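Local coordinates for protein hypothetical aspartyl-tRNA synthetase (Sulfolobus tokodaii, PDB 1WYD) that attaches L-aspartate to tRNA(Asp) and also tRNA(Asn), first activating the amino acid with ATP to form aspartyl-AMP, at residues B[38-43]-B[124-129]; B[151-156]-B[239-244]; B[330-335]-B[340-345]. One frame throughout, in Å; residues are numbered along the deposited sequence.

Contact 1 of 3, residues B[38-43]-B[124-129]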
loop_
_atom_site.group_PDB
_atom_site.type_symbol
_atom_site.label_atom_id
_atom_site.label_comp_id
_atom_site.label_asym_id
_atom_site.label_seq_id
_atom_site.Cartn_x
_atom_site.Cartn_y
_atom_site.Cartn_z
ATOM N N ILE B 38 13.029 -5.716 33.730
ATOM C CA ILE B 38 12.065 -5.013 32.913
ATOM C C ILE B 38 12.005 -5.779 31.571
ATOM O O ILE B 38 13.006 -5.910 30.844
ATOM C CB ILE B 38 12.392 -3.495 32.721
ATOM C CG1 ILE B 38 12.618 -2.734 34.035
ATOM C CG2 ILE B 38 11.300 -2.785 31.907
ATOM C CD1 ILE B 38 11.640 -2.996 35.168
ATOM N N LEU B 39 10.829 -6.320 31.283
ATOM C CA LEU B 39 10.574 -7.031 30.047
ATOM C C LEU B 39 9.839 -6.123 29.082
ATOM O O LEU B 39 9.075 -5.234 29.508
ATOM C CB LEU B 39 9.764 -8.302 30.324
ATOM C CG LEU B 39 9.502 -9.259 29.168
ATOM C CD1 LEU B 39 10.746 -10.084 28.850
ATOM C CD2 LEU B 39 8.346 -10.162 29.565
ATOM N N ARG B 40 10.079 -6.323 27.781
ATOM C CA ARG B 40 9.420 -5.540 26.722
ATOM C C ARG B 40 8.750 -6.466 25.730
ATOM O O ARG B 40 9.349 -7.457 25.311
ATOM C CB ARG B 40 10.434 -4.691 25.954
ATOM C CG ARG B 40 9.768 -3.771 24.960
ATOM C CD ARG B 40 10.666 -3.181 23.905
ATOM N NE ARG B 40 12.022 -3.148 24.395
ATOM C CZ ARG B 40 13.020 -3.820 23.822
ATOM N NH1 ARG B 40 12.794 -4.505 22.709
ATOM N NH2 ARG B 40 14.233 -3.768 24.374
ATOM N N ASP B 41 7.519 -6.137 25.369
ATOM C CA ASP B 41 6.748 -6.809 24.324
ATOM C C ASP B 41 6.080 -5.707 23.541
ATOM O O ASP B 41 6.305 -4.524 23.841
ATOM C CB ASP B 41 5.773 -7.892 24.862
ATOM C CG ASP B 41 4.478 -7.320 25.524
ATOM O OD1 ASP B 41 3.742 -8.127 26.144
ATOM O OD2 ASP B 41 4.096 -6.132 25.476
ATOM N N LYS B 42 5.273 -6.059 22.547
ATOM C CA LYS B 42 4.724 -5.020 21.664
ATOM C C LYS B 42 3.770 -4.038 22.391
ATOM O O LYS B 42 3.553 -2.942 21.901
ATOM C CB LYS B 42 4.116 -5.629 20.378
ATOM C CG LYS B 42 2.608 -5.793 20.378
ATOM C CD LYS B 42 2.052 -6.625 19.219
ATOM C CE LYS B 42 1.679 -5.764 18.017
ATOM N NZ LYS B 42 0.469 -4.904 18.220
ATOM N N THR B 43 3.203 -4.423 23.546
ATOM C CA THR B 43 2.314 -3.493 24.310
ATOM C C THR B 43 3.024 -2.552 25.272
ATOM O O THR B 43 2.448 -1.552 25.701
ATOM C CB THR B 43 1.234 -4.232 25.110
ATOM O OG1 THR B 43 1.855 -5.069 26.100
ATOM C CG2 THR B 43 0.406 -5.144 24.219
ATOM N N ASP B 124 18.047 0.302 17.296
ATOM C CA ASP B 124 17.569 1.653 17.335
ATOM C C ASP B 124 16.044 1.728 17.214
ATOM O O ASP B 124 15.434 2.455 17.934
ATOM C CB ASP B 124 18.224 2.470 16.243
ATOM C CG ASP B 124 17.862 3.930 16.330
ATOM O OD1 ASP B 124 18.155 4.576 17.377
ATOM O OD2 ASP B 124 17.287 4.510 15.383
ATOM N N LEU B 125 15.452 0.965 16.301
ATOM C CA LEU B 125 14.003 0.948 16.073
ATOM C C LEU B 125 13.247 0.442 17.288
ATOM O O LEU B 125 12.093 0.856 17.517
ATOM C CB LEU B 125 13.659 0.021 14.922
ATOM C CG LEU B 125 13.359 0.594 13.537
ATOM C CD1 LEU B 125 13.654 2.087 13.386
ATOM C CD2 LEU B 125 14.061 -0.286 12.472
ATOM N N ARG B 126 13.895 -0.448 18.057
ATOM C CA ARG B 126 13.258 -0.981 19.264
ATOM C C ARG B 126 13.019 0.068 20.360
ATOM O O ARG B 126 12.317 -0.193 21.310
ATOM C CB ARG B 126 14.033 -2.155 19.845
ATOM C CG ARG B 126 13.876 -3.421 19.078
ATOM C CD ARG B 126 14.666 -4.582 19.679
ATOM N NE ARG B 126 14.591 -5.775 18.817
ATOM C CZ ARG B 126 15.458 -6.809 18.876
ATOM N NH1 ARG B 126 16.476 -6.844 19.756
ATOM N NH2 ARG B 126 15.298 -7.818 18.058
ATOM N N ARG B 127 13.613 1.250 20.228
ATOM C CA ARG B 127 13.515 2.201 21.298
ATOM C C ARG B 127 12.052 2.672 21.343
ATOM O O ARG B 127 11.394 2.781 20.301
ATOM C CB ARG B 127 14.442 3.385 21.062
ATOM C CG ARG B 127 15.908 3.156 21.360
ATOM C CD ARG B 127 16.737 4.430 21.330
ATOM N NE ARG B 127 16.719 4.953 19.966
ATOM C CZ ARG B 127 16.078 6.054 19.547
ATOM N NH1 ARG B 127 15.380 6.839 20.400
ATOM N NH2 ARG B 127 16.148 6.376 18.260
ATOM N N GLN B 128 11.558 2.977 22.542
ATOM C CA GLN B 128 10.153 3.414 22.706
ATOM C C GLN B 128 9.763 4.439 21.655
ATOM O O GLN B 128 8.810 4.242 20.905
ATOM C CB GLN B 128 9.900 3.919 24.122
ATOM C CG GLN B 128 9.752 2.800 25.164
ATOM C CD GLN B 128 8.761 1.733 24.740
ATOM O OE1 GLN B 128 7.547 1.942 24.817
ATOM N NE2 GLN B 128 9.267 0.590 24.298
ATOM N N GLU B 129 10.551 5.494 21.563
ATOM C CA GLU B 129 10.350 6.584 20.621
ATOM C C GLU B 129 10.146 6.133 19.160
ATOM O O GLU B 129 9.268 6.639 18.475
ATOM C CB GLU B 129 11.536 7.559 20.708
ATOM C CG GLU B 129 11.701 8.326 22.022
ATOM C CD GLU B 129 12.184 7.486 23.227
ATOM O OE1 GLU B 129 12.933 6.488 23.055
ATOM O OE2 GLU B 129 11.817 7.845 24.388
#

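Contact 2 of 3, residues B[151-156]-B[239-244]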
loop_
_atom_site.group_PDB
_atom_site.type_symbol
_atom_site.label_atom_id
_atom_site.label_comp_id
_atom_site.label_asym_id
_atom_site.label_seq_id
_atom_site.Cartn_x
_atom_site.Cartn_y
_atom_site.Cartn_z
ATOM N N GLU B 151 -15.870 8.029 0.950
ATOM C CA GLU B 151 -16.218 8.879 -0.199
ATOM C C GLU B 151 -16.308 8.059 -1.466
ATOM O O GLU B 151 -16.476 8.589 -2.566
ATOM C CB GLU B 151 -15.215 10.003 -0.383
ATOM C CG GLU B 151 -14.973 10.867 0.852
ATOM C CD GLU B 151 -16.165 11.754 1.191
ATOM O OE1 GLU B 151 -16.377 12.040 2.389
ATOM O OE2 GLU B 151 -16.890 12.166 0.263
ATOM N N GLY B 152 -16.236 6.748 -1.295
ATOM C CA GLY B 152 -16.255 5.823 -2.408
ATOM C C GLY B 152 -14.991 5.831 -3.267
ATOM O O GLY B 152 -15.060 5.580 -4.461
ATOM N N PHE B 153 -13.842 6.109 -2.667
ATOM C CA PHE B 153 -12.596 5.980 -3.407
ATOM C C PHE B 153 -12.132 4.508 -3.491
ATOM O O PHE B 153 -12.299 3.736 -2.563
ATOM C CB PHE B 153 -11.539 6.920 -2.827
ATOM C CG PHE B 153 -11.673 8.353 -3.294
ATOM C CD1 PHE B 153 -12.700 9.192 -2.788
ATOM C CD2 PHE B 153 -10.783 8.889 -4.236
ATOM C CE1 PHE B 153 -12.813 10.533 -3.209
ATOM C CE2 PHE B 153 -10.907 10.234 -4.689
ATOM C CZ PHE B 153 -11.922 11.053 -4.160
ATOM N N ILE B 154 -11.591 4.136 -4.637
ATOM C CA ILE B 154 -11.143 2.774 -4.929
ATOM C C ILE B 154 -9.624 2.766 -4.853
ATOM O O ILE B 154 -8.990 3.701 -5.364
ATOM C CB ILE B 154 -11.631 2.357 -6.366
ATOM C CG1 ILE B 154 -13.137 2.084 -6.353
ATOM C CG2 ILE B 154 -10.948 1.076 -6.873
ATOM C CD1 ILE B 154 -13.826 2.263 -7.754
ATOM N N GLU B 155 -9.062 1.785 -4.139
ATOM C CA GLU B 155 -7.626 1.657 -3.994
ATOM C C GLU B 155 -7.035 0.983 -5.247
ATOM O O GLU B 155 -7.627 -0.001 -5.751
ATOM C CB GLU B 155 -7.255 0.865 -2.722
ATOM C CG GLU B 155 -5.766 0.518 -2.602
ATOM C CD GLU B 155 -5.345 -0.037 -1.255
ATOM O OE1 GLU B 155 -6.201 -0.543 -0.524
ATOM O OE2 GLU B 155 -4.137 0.001 -0.922
ATOM N N ILE B 156 -5.888 1.522 -5.731
ATOM C CA ILE B 156 -5.174 1.015 -6.939
ATOM C C ILE B 156 -3.635 0.819 -6.810
ATOM O O ILE B 156 -3.010 1.274 -5.856
ATOM C CB ILE B 156 -5.450 1.900 -8.189
ATOM C CG1 ILE B 156 -4.814 3.274 -8.012
ATOM C CG2 ILE B 156 -6.951 1.973 -8.560
ATOM C CD1 ILE B 156 -4.655 4.026 -9.257
ATOM N N MET B 239 -9.040 19.794 -2.204
ATOM C CA MET B 239 -8.583 20.477 -0.990
ATOM C C MET B 239 -9.545 20.224 0.196
ATOM O O MET B 239 -9.096 19.895 1.302
ATOM C CB MET B 239 -8.323 21.965 -1.242
ATOM C CG MET B 239 -6.988 22.221 -1.847
ATOM S SD MET B 239 -6.481 23.950 -1.803
ATOM C CE MET B 239 -7.423 24.664 -3.221
ATOM N N GLN B 240 -10.850 20.285 -0.056
ATOM C CA GLN B 240 -11.849 19.925 0.966
ATOM C C GLN B 240 -11.894 18.444 1.347
ATOM O O GLN B 240 -12.274 18.086 2.465
ATOM C CB GLN B 240 -13.232 20.319 0.496
ATOM C CG GLN B 240 -13.614 21.683 0.919
ATOM C CD GLN B 240 -14.959 22.065 0.342
ATOM O OE1 GLN B 240 -15.896 21.240 0.318
ATOM N NE2 GLN B 240 -15.059 23.298 -0.155
ATOM N N LEU B 241 -11.573 17.576 0.394
ATOM C CA LEU B 241 -11.441 16.151 0.697
ATOM C C LEU B 241 -10.255 15.965 1.649
ATOM O O LEU B 241 -10.360 15.266 2.671
ATOM C CB LEU B 241 -11.220 15.372 -0.597
ATOM C CG LEU B 241 -11.587 13.898 -0.766
ATOM C CD1 LEU B 241 -10.501 13.264 -1.620
ATOM C CD2 LEU B 241 -11.751 13.130 0.528
ATOM N N LEU B 242 -9.131 16.606 1.315
ATOM C CA LEU B 242 -7.893 16.405 2.053
ATOM C C LEU B 242 -8.067 16.926 3.478
ATOM O O LEU B 242 -7.696 16.253 4.425
ATOM C CB LEU B 242 -6.698 17.030 1.303
ATOM C CG LEU B 242 -5.492 17.552 2.045
ATOM C CD1 LEU B 242 -4.517 16.422 2.331
ATOM C CD2 LEU B 242 -4.856 18.577 1.220
ATOM N N GLU B 243 -8.661 18.107 3.611
ATOM C CA GLU B 243 -9.053 18.664 4.909
ATOM C C GLU B 243 -9.716 17.588 5.769
ATOM O O GLU B 243 -9.307 17.333 6.903
ATOM C CB GLU B 243 -10.009 19.869 4.716
ATOM C CG GLU B 243 -9.341 21.199 4.328
ATOM C CD GLU B 243 -10.314 22.389 4.171
ATOM O OE1 GLU B 243 -11.540 22.185 3.927
ATOM O OE2 GLU B 243 -9.848 23.552 4.286
ATOM N N LYS B 244 -10.716 16.926 5.220
ATOM C CA LYS B 244 -11.417 15.903 5.980
ATOM C C LYS B 244 -10.546 14.691 6.325
ATOM O O LYS B 244 -10.665 14.119 7.414
ATOM C CB LYS B 244 -12.686 15.469 5.235
ATOM C CG LYS B 244 -13.783 16.554 5.239
ATOM C CD LYS B 244 -14.723 16.482 3.992
ATOM C CE LYS B 244 -15.898 15.516 4.191
ATOM N NZ LYS B 244 -16.986 15.727 3.149
#

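Contact 3 of 3, residues B[330-335]-B[340-345]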
loop_
_atom_site.group_PDB
_atom_site.type_symbol
_atom_site.label_atom_id
_atom_site.label_comp_id
_atom_site.label_asym_id
_atom_site.label_seq_id
_atom_site.Cartn_x
_atom_site.Cartn_y
_atom_site.Cartn_z
ATOM N N TYR B 330 0.312 19.394 -17.068
ATOM C CA TYR B 330 -0.948 18.685 -16.878
ATOM C C TYR B 330 -1.892 19.458 -15.945
ATOM O O TYR B 330 -3.020 19.029 -15.720
ATOM C CB TYR B 330 -0.752 17.199 -16.424
ATOM C CG TYR B 330 0.174 16.990 -15.234
ATOM C CD1 TYR B 330 -0.238 17.284 -13.959
ATOM C CD2 TYR B 330 1.460 16.473 -15.405
ATOM C CE1 TYR B 330 0.589 17.100 -12.866
ATOM C CE2 TYR B 330 2.310 16.275 -14.310
ATOM C CZ TYR B 330 1.856 16.602 -13.042
ATOM O OH TYR B 330 2.668 16.432 -11.947
ATOM N N THR B 331 -1.426 20.602 -15.432
ATOM C CA THR B 331 -2.187 21.438 -14.488
ATOM C C THR B 331 -3.042 22.510 -15.204
ATOM O O THR B 331 -2.546 23.263 -16.008
ATOM C CB THR B 331 -1.192 22.016 -13.422
ATOM O OG1 THR B 331 -1.251 21.209 -12.236
ATOM C CG2 THR B 331 -1.583 23.389 -12.908
ATOM N N LYS B 332 -4.345 22.536 -14.927
ATOM C CA LYS B 332 -5.264 23.516 -15.542
ATOM C C LYS B 332 -4.901 24.949 -15.131
ATOM O O LYS B 332 -4.555 25.196 -13.979
ATOM C CB LYS B 332 -6.716 23.203 -15.184
ATOM C CG LYS B 332 -7.732 24.159 -15.786
ATOM C CD LYS B 332 -9.037 23.460 -16.184
ATOM C CE LYS B 332 -10.183 24.491 -16.321
ATOM N NZ LYS B 332 -11.518 23.888 -16.010
ATOM N N SER B 333 -4.911 25.867 -16.097
ATOM C CA SER B 333 -4.617 27.280 -15.834
ATOM C C SER B 333 -5.901 27.945 -15.380
ATOM O O SER B 333 -6.978 27.387 -15.548
ATOM C CB SER B 333 -4.129 27.958 -17.102
ATOM O OG SER B 333 -2.892 27.410 -17.527
ATOM N N LYS B 334 -5.800 29.127 -14.789
ATOM C CA LYS B 334 -7.009 29.832 -14.375
ATOM C C LYS B 334 -7.624 30.485 -15.610
ATOM O O LYS B 334 -6.900 30.977 -16.485
ATOM C CB LYS B 334 -6.726 30.850 -13.258
ATOM C CG LYS B 334 -6.352 30.212 -11.929
ATOM C CD LYS B 334 -6.483 31.167 -10.768
ATOM C CE LYS B 334 -7.757 30.858 -9.960
ATOM N NZ LYS B 334 -8.074 31.916 -8.974
ATOM N N SER B 335 -8.953 30.432 -15.686
ATOM C CA SER B 335 -9.737 30.958 -16.806
ATOM C C SER B 335 -9.692 32.486 -16.834
ATOM O O SER B 335 -9.467 33.084 -17.891
ATOM C CB SER B 335 -11.194 30.449 -16.722
ATOM N N LEU B 340 -1.801 32.414 -13.910
ATOM C CA LEU B 340 -1.975 31.651 -12.676
ATOM C C LEU B 340 -2.483 30.221 -12.948
ATOM O O LEU B 340 -2.912 29.895 -14.057
ATOM C CB LEU B 340 -2.942 32.384 -11.729
ATOM C CG LEU B 340 -2.534 33.727 -11.109
ATOM C CD1 LEU B 340 -3.576 34.209 -10.109
ATOM C CD2 LEU B 340 -1.129 33.683 -10.460
ATOM N N SER B 341 -2.455 29.359 -11.938
ATOM C CA SER B 341 -2.885 27.981 -12.144
ATOM C C SER B 341 -3.756 27.496 -11.024
ATOM O O SER B 341 -3.679 27.990 -9.907
ATOM C CB SER B 341 -1.675 27.075 -12.311
ATOM O OG SER B 341 -0.924 27.054 -11.119
ATOM N N GLU B 342 -4.601 26.531 -11.325
ATOM C CA GLU B 342 -5.485 25.975 -10.325
ATOM C C GLU B 342 -4.735 24.910 -9.503
ATOM O O GLU B 342 -5.023 23.729 -9.575
ATOM C CB GLU B 342 -6.767 25.434 -10.966
ATOM C CG GLU B 342 -7.793 26.508 -11.333
ATOM C CD GLU B 342 -9.167 25.962 -11.761
ATOM O OE1 GLU B 342 -9.594 24.853 -11.322
ATOM O OE2 GLU B 342 -9.837 26.657 -12.549
ATOM N N SER B 343 -3.788 25.363 -8.691
ATOM C CA SER B 343 -2.934 24.468 -7.935
ATOM C C SER B 343 -2.847 24.882 -6.505
ATOM O O SER B 343 -3.215 25.995 -6.161
ATOM C CB SER B 343 -1.537 24.490 -8.513
ATOM O OG SER B 343 -1.082 25.831 -8.601
ATOM N N PHE B 344 -2.359 23.962 -5.666
ATOM C CA PHE B 344 -2.109 24.250 -4.256
ATOM C C PHE B 344 -0.927 23.475 -3.716
ATOM O O PHE B 344 -0.661 22.371 -4.148
ATOM C CB PHE B 344 -3.353 23.957 -3.422
ATOM C CG PHE B 344 -3.664 22.490 -3.251
ATOM C CD1 PHE B 344 -4.406 21.808 -4.203
ATOM C CD2 PHE B 344 -3.234 21.803 -2.125
ATOM C CE1 PHE B 344 -4.701 20.461 -4.062
ATOM C CE2 PHE B 344 -3.530 20.453 -1.961
ATOM C CZ PHE B 344 -4.269 19.780 -2.941
ATOM N N ASP B 345 -0.220 24.064 -2.764
ATOM C CA ASP B 345 0.612 23.294 -1.839
ATOM C C ASP B 345 -0.027 23.360 -0.460
ATOM O O ASP B 345 -0.596 24.393 -0.099
ATOM C CB ASP B 345 2.030 23.854 -1.777
ATOM C CG ASP B 345 2.760 23.726 -3.105
ATOM O OD1 ASP B 345 2.130 23.318 -4.086
ATOM O OD2 ASP B 345 3.942 24.042 -3.283
#

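Contact 1 of 3, residues B[38-43]-B[124-129]
Arg-40, at the end of strand 34-41, lays its guanidinium against the stem of Arg-126, in the turn between helices 121-125 and 128-150. The touch is made by one nitrogen: NH1 of Arg-40 sits 3.6 Å from CD of Arg-126 and about as close to its CB and CG, with the two side chains crossing nearly at right angles. CG of Arg-40 is anti to the backbone N (chi1 -174°), which directs the chain toward the 126-128 turn; an almost eclipsed bend at chi3 (-25°) then turns the guanidinium. One face of that group receives the carbonyl O of Arg-126, which lies 4.1 Å above the plane and toward its rim. Arg-126 itself is extended from CG to NE, and its guanidinium plane is tilted by 30° from that of Arg-40. Gln-128 slides past Arg-40 in the opposite direction, its NE2 4.0 Å from CD of Arg-40.

Glu-66 ties the two arginines together, taking Arg-40 NH2 on OE1 and Arg-126 NH1 on OE2, while Arg-40 NE is hydrogen-bonded to His-26 ND1 and both side chains rest on Trp-24. Arg-126 also gives hydrogen bonds to the carbonyls of Gly-197 and Tyr-389 of the second subunit. Behind the turn, Arg-127 grips Asp-124 OD1 side-on with NE and NH2 (2.8 Å from NH2), a bridge within the same turn that probably stiffens it.

This is where the anticodon-binding OB-fold meets the catalytic domain. Although Arg-40 NH1 comes within 4.5 Å of Arg-126 NE, the shared carboxylate of Glu-66 probably offsets the two positive charges, so that a buried ion network joins domain to domain, and hydrogen bonds from Arg-126 extend it to backbone carbonyls of the second subunit.

Contact 2 of 3, residues B[151-156]-B[239-244]
Phe-153 and Leu-241 come from opposite directions, CZ of Phe-153 3.7 Å from CD1 of Leu-241. The methyl approaches the ring obliquely, near its CE1-CZ side. The other branch of Leu-241 is used too: CD2 lies 4.0 Å from CG of Glu-151, whose aliphatic part slides past the leucine in the opposite sense. Leu-241 can span both because its CG is swung anti to the backbone N (chi1 -155°), which carries the two methyls out from helix 235-256 toward the 151-153 turn. One turn further along that helix, Lys-244 crosses Glu-151 at about a right angle and brings NZ to 3.8 Å from Glu-151 OE1, a long salt bridge.

The next shell fixes these groups. CB of Glu-151 lies in the plane of the Phe-153 ring, at its edge, so the two residues that receive Leu-241 also touch each other. Their placement is consistent with the way helix 128-150 ends: Gly-152, with a positive phi of 71°, is the C-prime residue of a Schellman motif in which Phe-153 N bonds back to Leu-148 O and Gly-152 N to Tyr-149 O. After Phe-153 the chain enters strand 154-155, outermost in the large catalytic sheet within this chain. Leu-148 touches both Phe-153 and Leu-241, and Val-228 of strand 222-231 does likewise, so the apolar pair sits between helix and sheet.

Chemically the contact is graded. Its inner part is a hydrocarbon seam buried against the sheet, and its outer side carries an ion pair between exposed Lys-244 and partly exposed Glu-151, so long that it probably contributes little; most of the hold of helix 235-256 on the 151-153 turn is therefore likely to come from the apolar part.

Contact 3 of 3, residues B[330-335]-B[340-345]
Ser-333 and Ser-341 face each other backbone to backbone, their CA atoms 4.1 Å apart, and the bonds that secure them lie one residue to each side. Glu-342 N points nearly straight at Lys-332 O (3.0 Å, 170° at the hydrogen), while Lys-334 N reaches Leu-340 O at 3.1 Å from above the carbonyl plane. This is the pattern of a non-hydrogen-bonded antiparallel pair, limited to a single bridge.

The tight side is that of Thr-331 and Ser-341. CG2 of the threonine presses on CB of Ser-341 at 3.7 Å, and its OG1 bonds to Ser-357 OG. Ser-341 holds OG between its backbone N and carbonyl carbon (chi1 65°), where it receives Ser-343 OG at 2.8 Å and bonds to Trp-322 O. A glycine in place of Ser-341 would probably leave Ser-343 OG and Trp-322 O without that partner and Thr-331 CG2 against a gap.

The outer side, where Lys-332, Lys-334 and Glu-342 are partly exposed, has broad but longer side-chain contacts. Lys-334 runs alongside Leu-340, CD to CB 3.9 Å, on its way to a salt bridge with Asp-321, and its CG also brushes CG of Glu-342. Glu-342 spends OE1 on Thr-358, and Lys-332 NZ stays 4.7 Å from Glu-342 OE2, near but not paired.

The result is an irregular loop folded back onto the start of strand 343-348, an inner strand of the antiparallel active-site sheet of class II synthetases. Tyr-330 bonds to Glu-167, and Thr-331 lies about 5 Å, side chain to side chain, from Arg-359; Glu-167 and Arg-359 are both predicted to bind L-aspartate.

Along the chain the contacts come in series, each closing before the next opens. Contact 1 joins the OB-fold to the catalytic domain, and helix 128-150 leads from there to contact 2, about 34 Å away between centres, on the opposite side of the chain's centre; contact 3 lies about 47 Å from contact 1, centre to centre. Contacts 2 and 3, centres about 20 Å apart, both reach the eight-stranded catalytic sheet and touch: Met-239 SD lies 3.5 Å from Phe-344 CG. Helix 235-256 thus packs on the 151-153 turn through Leu-241 and on Phe-344 of strand 343-348 through Met-239 and Leu-242. Contacts 1 and 2 also reach the second subunit, tying domain junction and catalytic sheet into the dimer.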